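Local coordinates for protein NUDIX hydrolase (Nitrosomonas europaea, PDB 2B0V) that is a monomeric, magnesium-using Nudix hydrolase, probably cleaving phosphate from nucleoside di- and triphosphates and thiamine diphosphate, at residues 45-48 with 49-52; 54-57 with 58-62; 134-138 with 139-143. All blocks are in the same frame, centred on the assembly; numbering follows the deposited sequence.

Overall arrangement
Interactions 1 and 2 are successive parts of one element, helix 48-60 of the Nudix box: 45-52 holds the entering loop and the first turn, 54-62 the C-terminal half and exit. Their centres lie about 13 Å apart, and Glu46 of interaction 1 is salt-bridged to Arg54 of interaction 2. Interaction 3 closes helix 128-137 at the surface, about 13 Å from interaction 2 at the nearest atoms and across the chain's centre from it. Chemistry follows place. Interaction 1 is partly buried and relies on a serine cap and aliphatic packing; interaction 2, with more buried residues, combines carboxylates around an arginine with a threonine ST turn; exposed interaction 3 stacks an arginine on a tyrosine.

Interaction 1: 45-48 with 49-52; sequences GESI and IQAC
Ser47 N-caps helix 48-60, its OG accepting from Gln50 N at 3.1 Å with an N-H...O angle of 157°. This is the start of the Nudix box helix. OG sits between the backbone N and the carbonyl carbon (chi1 64°), a position that turns it back toward Gln50 N. Helical bonding starts at once: Ala51 N reaches Ser47 O at 2.9 Å, and Cys52 N reaches Ile48 O at 3.0 Å. Glu46 runs extended alongside the turn, and its carboxylate is held through OE2 by Arg54 and by the backbone N of Glu43. Replacing it with an alanine would probably leave Arg54 and the N-H of Glu43 without this carboxylate and take one neighbour from the Ala51 methyl. On the inner side, Ile48 and Cys52 pack on Val11 of strand 8-17 and Phe89 of strand 82-96, while Ile49 reaches Phe89 and Pro66; these contacts seat the helix on the sheet. Two oxygen-to-carbon contacts complete the turn: OG of Ser47 lies 3.3 Å from CG of Gln50, and OE2 of Glu46 lies 3.3 Å from CB of Ala51.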
loop_
_atom_site.group_PDB
_atom_site.type_symbol
_atom_site.label_atom_id
_atom_site.label_comp_id
_atom_site.label_asym_id
_atom_site.label_seq_id
_atom_site.Cartn_x
_atom_site.Cartn_y
_atom_site.Cartn_z
ATOM N N GLY A 45 -14.924 8.697 7.517
ATOM C CA GLY A 45 -15.742 9.183 6.408
ATOM C C GLY A 45 -15.411 8.576 5.061
ATOM O O GLY A 45 -15.812 9.125 4.023
ATOM N N GLU A 46 -14.667 7.464 5.046
ATOM C CA GLU A 46 -14.360 6.837 3.758
ATOM C C GLU A 46 -14.400 5.327 3.846
ATOM O O GLU A 46 -14.146 4.723 4.900
ATOM C CB GLU A 46 -12.965 7.275 3.234
ATOM C CG GLU A 46 -11.802 6.742 4.087
ATOM C CD GLU A 46 -10.417 7.270 3.691
ATOM O OE1 GLU A 46 -10.272 7.964 2.666
ATOM O OE2 GLU A 46 -9.455 6.940 4.412
ATOM N N SER A 47 -14.650 4.698 2.706
ATOM C CA SER A 47 -14.605 3.254 2.678
ATOM C C SER A 47 -13.151 2.801 2.621
ATOM O O SER A 47 -12.243 3.595 2.318
ATOM C CB SER A 47 -15.318 2.710 1.456
ATOM O OG SER A 47 -14.641 3.125 0.260
ATOM N N ILE A 48 -12.945 1.523 2.901
ATOM C CA ILE A 48 -11.590 0.994 2.875
ATOM C C ILE A 48 -11.030 1.020 1.433
ATOM O O ILE A 48 -9.895 1.398 1.206
ATOM C CB ILE A 48 -11.560 -0.424 3.491
ATOM C CG1 ILE A 48 -11.790 -0.286 4.985
ATOM C CG2 ILE A 48 -10.200 -1.087 3.240
ATOM C CD1 ILE A 48 -12.058 -1.565 5.737
ATOM N N ILE A 49 -11.847 0.622 0.468
ATOM C CA ILE A 49 -11.374 0.640 -0.922
ATOM C C ILE A 49 -10.995 2.064 -1.375
ATOM O O ILE A 49 -9.960 2.285 -2.058
ATOM C CB ILE A 49 -12.426 0.022 -1.872
ATOM C CG1 ILE A 49 -12.485 -1.480 -1.601
ATOM C CG2 ILE A 49 -11.992 0.201 -3.309
ATOM C CD1 ILE A 49 -13.643 -2.204 -2.297
ATOM N N GLN A 50 -11.838 3.030 -1.026
ATOM C CA GLN A 50 -11.519 4.422 -1.381
ATOM C C GLN A 50 -10.288 4.946 -0.637
ATOM O O GLN A 50 -9.510 5.722 -1.224
ATOM C CB GLN A 50 -12.731 5.340 -1.229
ATOM C CG GLN A 50 -13.848 5.016 -2.268
ATOM C CD GLN A 50 -13.380 5.255 -3.698
ATOM O OE1 GLN A 50 -12.919 4.348 -4.396
ATOM N NE2 GLN A 50 -13.460 6.500 -4.132
ATOM N N ALA A 51 -10.058 4.487 0.592
ATOM C CA ALA A 51 -8.830 4.856 1.343
ATOM C C ALA A 51 -7.629 4.382 0.563
ATOM O O ALA A 51 -6.601 5.073 0.488
ATOM C CB ALA A 51 -8.824 4.168 2.684
ATOM N N CYS A 52 -7.739 3.172 0.013
ATOM C CA CYS A 52 -6.641 2.603 -0.763
ATOM C C CYS A 52 -6.340 3.489 -1.987
ATOM O O CYS A 52 -5.190 3.810 -2.243
ATOM C CB CYS A 52 -6.955 1.163 -1.164
ATOM S SG CYS A 52 -5.530 0.381 -2.029
#

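Interaction 2: 54-57 with 58-62; sequences REVL and EETGH. With EDO (1,2-ethanediol), chain D.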
loop_
_atom_site.group_PDB
_atom_site.type_symbol
_atom_site.label_atom_id
_atom_site.label_comp_id
_atom_site.label_asym_id
_atom_site.label_seq_id
_atom_site.Cartn_x
_atom_site.Cartn_y
_atom_site.Cartn_z
ATOM N N ARG A 54 -7.071 6.615 -2.379
ATOM C CA ARG A 54 -6.603 7.923 -1.892
ATOM C C ARG A 54 -5.111 7.825 -1.596
ATOM O O ARG A 54 -4.344 8.698 -1.992
ATOM C CB ARG A 54 -7.339 8.324 -0.634
ATOM C CG ARG A 54 -6.760 9.584 0.009
ATOM C CD ARG A 54 -7.528 10.022 1.253
ATOM N NE ARG A 54 -7.642 8.961 2.262
ATOM C CZ ARG A 54 -6.633 8.533 3.018
ATOM N NH1 ARG A 54 -5.414 9.056 2.881
ATOM N NH2 ARG A 54 -6.840 7.574 3.915
ATOM N N GLU A 55 -4.694 6.755 -0.906
ATOM C CA GLU A 55 -3.286 6.613 -0.581
ATOM C C GLU A 55 -2.405 6.482 -1.821
ATOM O O GLU A 55 -1.326 7.091 -1.863
ATOM C CB GLU A 55 -3.083 5.452 0.376
ATOM C CG GLU A 55 -3.514 5.740 1.863
ATOM C CD GLU A 55 -2.767 6.882 2.553
ATOM O OE1 GLU A 55 -1.737 7.385 2.040
ATOM O OE2 GLU A 55 -3.227 7.292 3.640
ATOM N N VAL A 56 -2.835 5.718 -2.832
ATOM C CA VAL A 56 -2.067 5.644 -4.060
ATOM C C VAL A 56 -1.879 7.026 -4.683
ATOM O O VAL A 56 -0.747 7.414 -5.027
ATOM C CB VAL A 56 -2.683 4.680 -5.093
ATOM C CG1 VAL A 56 -1.901 4.712 -6.406
ATOM C CG2 VAL A 56 -2.737 3.250 -4.480
ATOM N N LEU A 57 -2.975 7.784 -4.772
ATOM C CA LEU A 57 -2.854 9.124 -5.340
ATOM C C LEU A 57 -1.965 10.052 -4.508
ATOM O O LEU A 57 -1.096 10.769 -5.082
ATOM C CB LEU A 57 -4.263 9.699 -5.543
ATOM C CG LEU A 57 -4.363 11.120 -6.070
ATOM C CD1 LEU A 57 -3.757 11.196 -7.469
ATOM C CD2 LEU A 57 -5.796 11.596 -6.070
ATOM N N GLU A 58 -2.184 10.069 -3.184
ATOM C CA GLU A 58 -1.475 11.013 -2.310
ATOM C C GLU A 58 0.015 10.730 -2.199
ATOM O O GLU A 58 0.818 11.666 -1.985
ATOM C CB GLU A 58 -2.087 11.048 -0.916
ATOM C CG GLU A 58 -3.497 11.624 -0.984
ATOM C CD GLU A 58 -4.207 11.768 0.362
ATOM O OE1 GLU A 58 -3.815 11.071 1.318
ATOM O OE2 GLU A 58 -5.181 12.577 0.412
ATOM N N GLU A 59 0.375 9.456 -2.329
ATOM C CA GLU A 59 1.782 9.019 -2.143
ATOM C C GLU A 59 2.564 8.882 -3.455
ATOM O O GLU A 59 3.799 8.866 -3.433
ATOM C CB GLU A 59 1.851 7.723 -1.328
ATOM C CG GLU A 59 1.312 7.870 0.069
ATOM C CD GLU A 59 1.943 6.851 1.021
ATOM O OE1 GLU A 59 2.262 5.723 0.568
ATOM O OE2 GLU A 59 2.117 7.184 2.217
ATOM N N THR A 60 1.860 8.693 -4.577
ATOM C CA THR A 60 2.530 8.446 -5.853
ATOM C C THR A 60 2.174 9.374 -7.004
ATOM O O THR A 60 2.873 9.355 -8.026
ATOM C CB THR A 60 2.323 7.012 -6.369
ATOM O OG1 THR A 60 1.011 6.890 -6.940
ATOM C CG2 THR A 60 2.510 5.998 -5.274
ATOM N N GLY A 61 1.084 10.131 -6.868
ATOM C CA GLY A 61 0.613 10.988 -7.969
ATOM C C GLY A 61 -0.039 10.226 -9.113
ATOM O O GLY A 61 -0.413 10.795 -10.133
ATOM N N HIS A 62 -0.244 8.926 -8.920
ATOM C CA HIS A 62 -1.010 8.113 -9.863
ATOM C C HIS A 62 -2.439 7.856 -9.343
ATOM O O HIS A 62 -2.608 7.583 -8.170
ATOM C CB HIS A 62 -0.340 6.740 -9.967
ATOM C CG HIS A 62 1.020 6.749 -10.578
ATOM N ND1 HIS A 62 2.136 7.268 -9.946
ATOM C CD2 HIS A 62 1.444 6.301 -11.783
ATOM C CE1 HIS A 62 3.183 7.136 -10.745
ATOM N NE2 HIS A 62 2.795 6.511 -11.839
HETATM C C1 EDO D . 2.245 5.830 4.439
HETATM O O1 EDO D . 2.668 4.532 4.965
HETATM C C2 EDO D . 1.240 6.628 5.300
HETATM O O2 EDO D . 0.399 7.566 4.554
#
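From Arg54 to Gly61 the backbone keeps i to i+4 bonding to the last turn of the helix, from Glu58 N to Arg54 O (2.8 Å) through Gly61 N to Leu57 O (2.9 Å), and leaves helical angles at Gly61 with positive phi. One turn apart, Arg54 and Glu58 form a salt bridge, NH1 to OE1 at 3.0 Å. The carboxylate oxygen lies in the guanidinium plane, yet the N-H comes to it from above the carboxylate plane, the two flat groups being turned 57° against each other. Arg54 CG, anti to the backbone N (chi1 172°), lies against a face of the carboxylate, and a bend at chi3 (55°) swings the guanidinium round to bring NH1 to OE1. The same NH1 makes a second salt bridge, to Glu55 OE2, its hydrogen bond weak, which ties three side chains into one network. In relatives, glutamates of this Nudix box carry magnesium; here a 1,2-ethanediol, probably from the crystallisation liquor, lies beside Glu55 and Glu59, its fit against Glu59 doubtful. At the exit, Val56 O is gripped from opposite faces by Thr60 N and by Thr60 OG1, the latter at 2.7 Å. OG1 in turn accepts from His62 N at 3.1 Å, an ST turn that leads the chain into strand 62-77. Besides Glu46, Arg54 NH2 bonds to His41 O, and Glu59 OE1 takes the N-H of Ala39. The helix lies against strand 8-17 through Val56 on Ala13 and Ile15, and against strands 20-26 and 106-113 through Thr60 on Val24 and Ala109.

Interaction 3: 134-138 with 139-143; sequences EDYHA and GKRYP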
loop_
_atom_site.group_PDB
_atom_site.type_symbol
_atom_site.label_atom_id
_atom_site.label_comp_id
_atom_site.label_asym_id
_atom_site.label_seq_id
_atom_site.Cartn_x
_atom_site.Cartn_y
_atom_site.Cartn_z
ATOM N N GLU A 134 4.377 -11.475 -2.222
ATOM C CA GLU A 134 4.378 -12.940 -2.323
ATOM C C GLU A 134 2.976 -13.499 -2.500
ATOM O O GLU A 134 2.744 -14.297 -3.394
ATOM C CB GLU A 134 5.067 -13.558 -1.105
ATOM C CG GLU A 134 6.575 -13.190 -1.107
ATOM C CD GLU A 134 7.304 -13.641 0.154
ATOM O OE1 GLU A 134 6.673 -13.775 1.229
ATOM O OE2 GLU A 134 8.532 -13.828 0.062
ATOM N N ASP A 135 2.041 -13.010 -1.686
ATOM C CA ASP A 135 0.669 -13.475 -1.726
ATOM C C ASP A 135 0.031 -13.104 -3.072
ATOM O O ASP A 135 -0.641 -13.929 -3.691
ATOM C CB ASP A 135 -0.087 -12.913 -0.529
ATOM C CG ASP A 135 0.358 -13.552 0.788
ATOM O OD1 ASP A 135 1.012 -14.615 0.731
ATOM O OD2 ASP A 135 0.025 -13.024 1.877
ATOM N N TYR A 136 0.294 -11.891 -3.551
ATOM C CA TYR A 136 -0.205 -11.450 -4.848
ATOM C C TYR A 136 0.353 -12.360 -5.957
ATOM O O TYR A 136 -0.393 -12.821 -6.850
ATOM C CB TYR A 136 0.232 -10.006 -5.109
ATOM C CG TYR A 136 -0.011 -9.560 -6.530
ATOM C CD1 TYR A 136 -1.289 -9.214 -6.968
ATOM C CD2 TYR A 136 1.046 -9.496 -7.437
ATOM C CE1 TYR A 136 -1.512 -8.830 -8.263
ATOM C CE2 TYR A 136 0.834 -9.098 -8.762
ATOM C CZ TYR A 136 -0.448 -8.761 -9.160
ATOM O OH TYR A 136 -0.652 -8.380 -10.471
ATOM N N HIS A 137 1.651 -12.629 -5.881
ATOM C CA HIS A 137 2.318 -13.483 -6.873
ATOM C C HIS A 137 1.785 -14.908 -6.822
ATOM O O HIS A 137 1.711 -15.582 -7.857
ATOM C CB HIS A 137 3.839 -13.488 -6.671
ATOM C CG HIS A 137 4.596 -14.113 -7.804
ATOM N ND1 HIS A 137 5.069 -13.381 -8.872
ATOM C CD2 HIS A 137 4.948 -15.399 -8.041
ATOM C CE1 HIS A 137 5.694 -14.188 -9.717
ATOM N NE2 HIS A 137 5.638 -15.417 -9.233
ATOM N N ALA A 138 1.423 -15.365 -5.626
ATOM C CA ALA A 138 0.845 -16.695 -5.407
ATOM C C ALA A 138 -0.598 -16.817 -5.898
ATOM O O ALA A 138 -1.239 -17.862 -5.700
ATOM C CB ALA A 138 0.933 -17.082 -3.919
ATOM N N GLY A 139 -1.129 -15.773 -6.527
ATOM C CA GLY A 139 -2.447 -15.872 -7.141
ATOM C C GLY A 139 -3.575 -15.593 -6.175
ATOM O O GLY A 139 -4.745 -15.967 -6.420
ATOM N N LYS A 140 -3.243 -14.970 -5.044
ATOM C CA LYS A 140 -4.272 -14.601 -4.076
ATOM C C LYS A 140 -5.049 -13.375 -4.573
ATOM O O LYS A 140 -4.526 -12.242 -4.636
ATOM C CB LYS A 140 -3.701 -14.400 -2.660
ATOM C CG LYS A 140 -3.071 -15.668 -2.035
ATOM C CD LYS A 140 -4.000 -16.895 -2.079
ATOM C CE LYS A 140 -3.402 -18.096 -1.336
ATOM N NZ LYS A 140 -4.402 -19.179 -0.957
ATOM N N ARG A 141 -6.290 -13.627 -4.976
ATOM C CA ARG A 141 -7.151 -12.602 -5.519
ATOM C C ARG A 141 -8.527 -12.876 -4.963
ATOM O O ARG A 141 -9.064 -13.957 -5.190
ATOM C CB ARG A 141 -7.239 -12.674 -7.057
ATOM C CG ARG A 141 -5.950 -12.824 -7.858
ATOM C CD ARG A 141 -5.309 -11.481 -8.110
ATOM N NE ARG A 141 -4.154 -11.623 -8.992
ATOM C CZ ARG A 141 -2.946 -11.987 -8.574
ATOM N NH1 ARG A 141 -2.740 -12.210 -7.278
ATOM N NH2 ARG A 141 -1.943 -12.105 -9.451
ATOM N N TYR A 142 -9.118 -11.895 -4.278
ATOM C CA TYR A 142 -10.459 -12.072 -3.703
ATOM C C TYR A 142 -11.327 -10.893 -4.128
ATOM O O TYR A 142 -10.796 -9.798 -4.398
ATOM C CB TYR A 142 -10.344 -12.123 -2.188
ATOM C CG TYR A 142 -9.354 -13.178 -1.731
ATOM C CD1 TYR A 142 -9.716 -14.540 -1.705
ATOM C CD2 TYR A 142 -8.059 -12.818 -1.311
ATOM C CE1 TYR A 142 -8.816 -15.517 -1.274
ATOM C CE2 TYR A 142 -7.135 -13.803 -0.857
ATOM C CZ TYR A 142 -7.547 -15.150 -0.850
ATOM O OH TYR A 142 -6.691 -16.135 -0.417
ATOM N N PRO A 143 -12.651 -11.112 -4.264
ATOM C CA PRO A 143 -13.533 -10.064 -4.789
ATOM C C PRO A 143 -13.609 -8.852 -3.890
ATOM O O PRO A 143 -13.645 -9.004 -2.659
ATOM C CB PRO A 143 -14.906 -10.762 -4.872
ATOM C CG PRO A 143 -14.574 -12.230 -4.942
ATOM C CD PRO A 143 -13.379 -12.386 -4.034
#
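The guanidinium of Arg141 lies flat over one face of the Tyr136 ring, the planes only 8° apart and the centres 4.0 Å from each other. The stack is offset: Tyr136 CE1 sits over the middle of the guanidinium, whereas Arg141 NH2 stands above the ring near its rim. Arg141 CZ is therefore displaced from the ring normal, an off-centre cation-pi contact. At the guanidinium edge, Tyr136 O lies between NH1 and NH2: the bond from NH2 is weak, and the one from NH1 is modelled so short that its exact length is doubtful. Lys140 O, also in the guanidinium plane, takes a bond from Arg141 NH1 at 3.2 Å, although the N-H reaches this carbonyl from well above its own plane. Arg141 can fold back over the ring because its chain bends at chi2 (-85°). The ring is held at its far end as well, where Tyr136 OH bonds to Glu16 OE1 of strand 8-17. Next to the stack the helix ends in a Schellman motif, with Gly139 the first residue to leave helical angles, at positive phi (86°). Two backbone bonds close it, Lys140 N to Asp135 O and Gly139 N to Tyr136 O, each 3.1 Å. At these backbone angles a CB would clash with Ala138 O, which accounts for the glycine. Lys140 CB stands 3.3 Å from Asp135 O. Asp135 OD2 bonds to Tyr73 OH. Past the turn the chain runs on to Tyr142, whose backbone pairs with Leu69 of strand 62-77, and on that same strand Tyr136 touches Thr70 and Arg141 touches Val68.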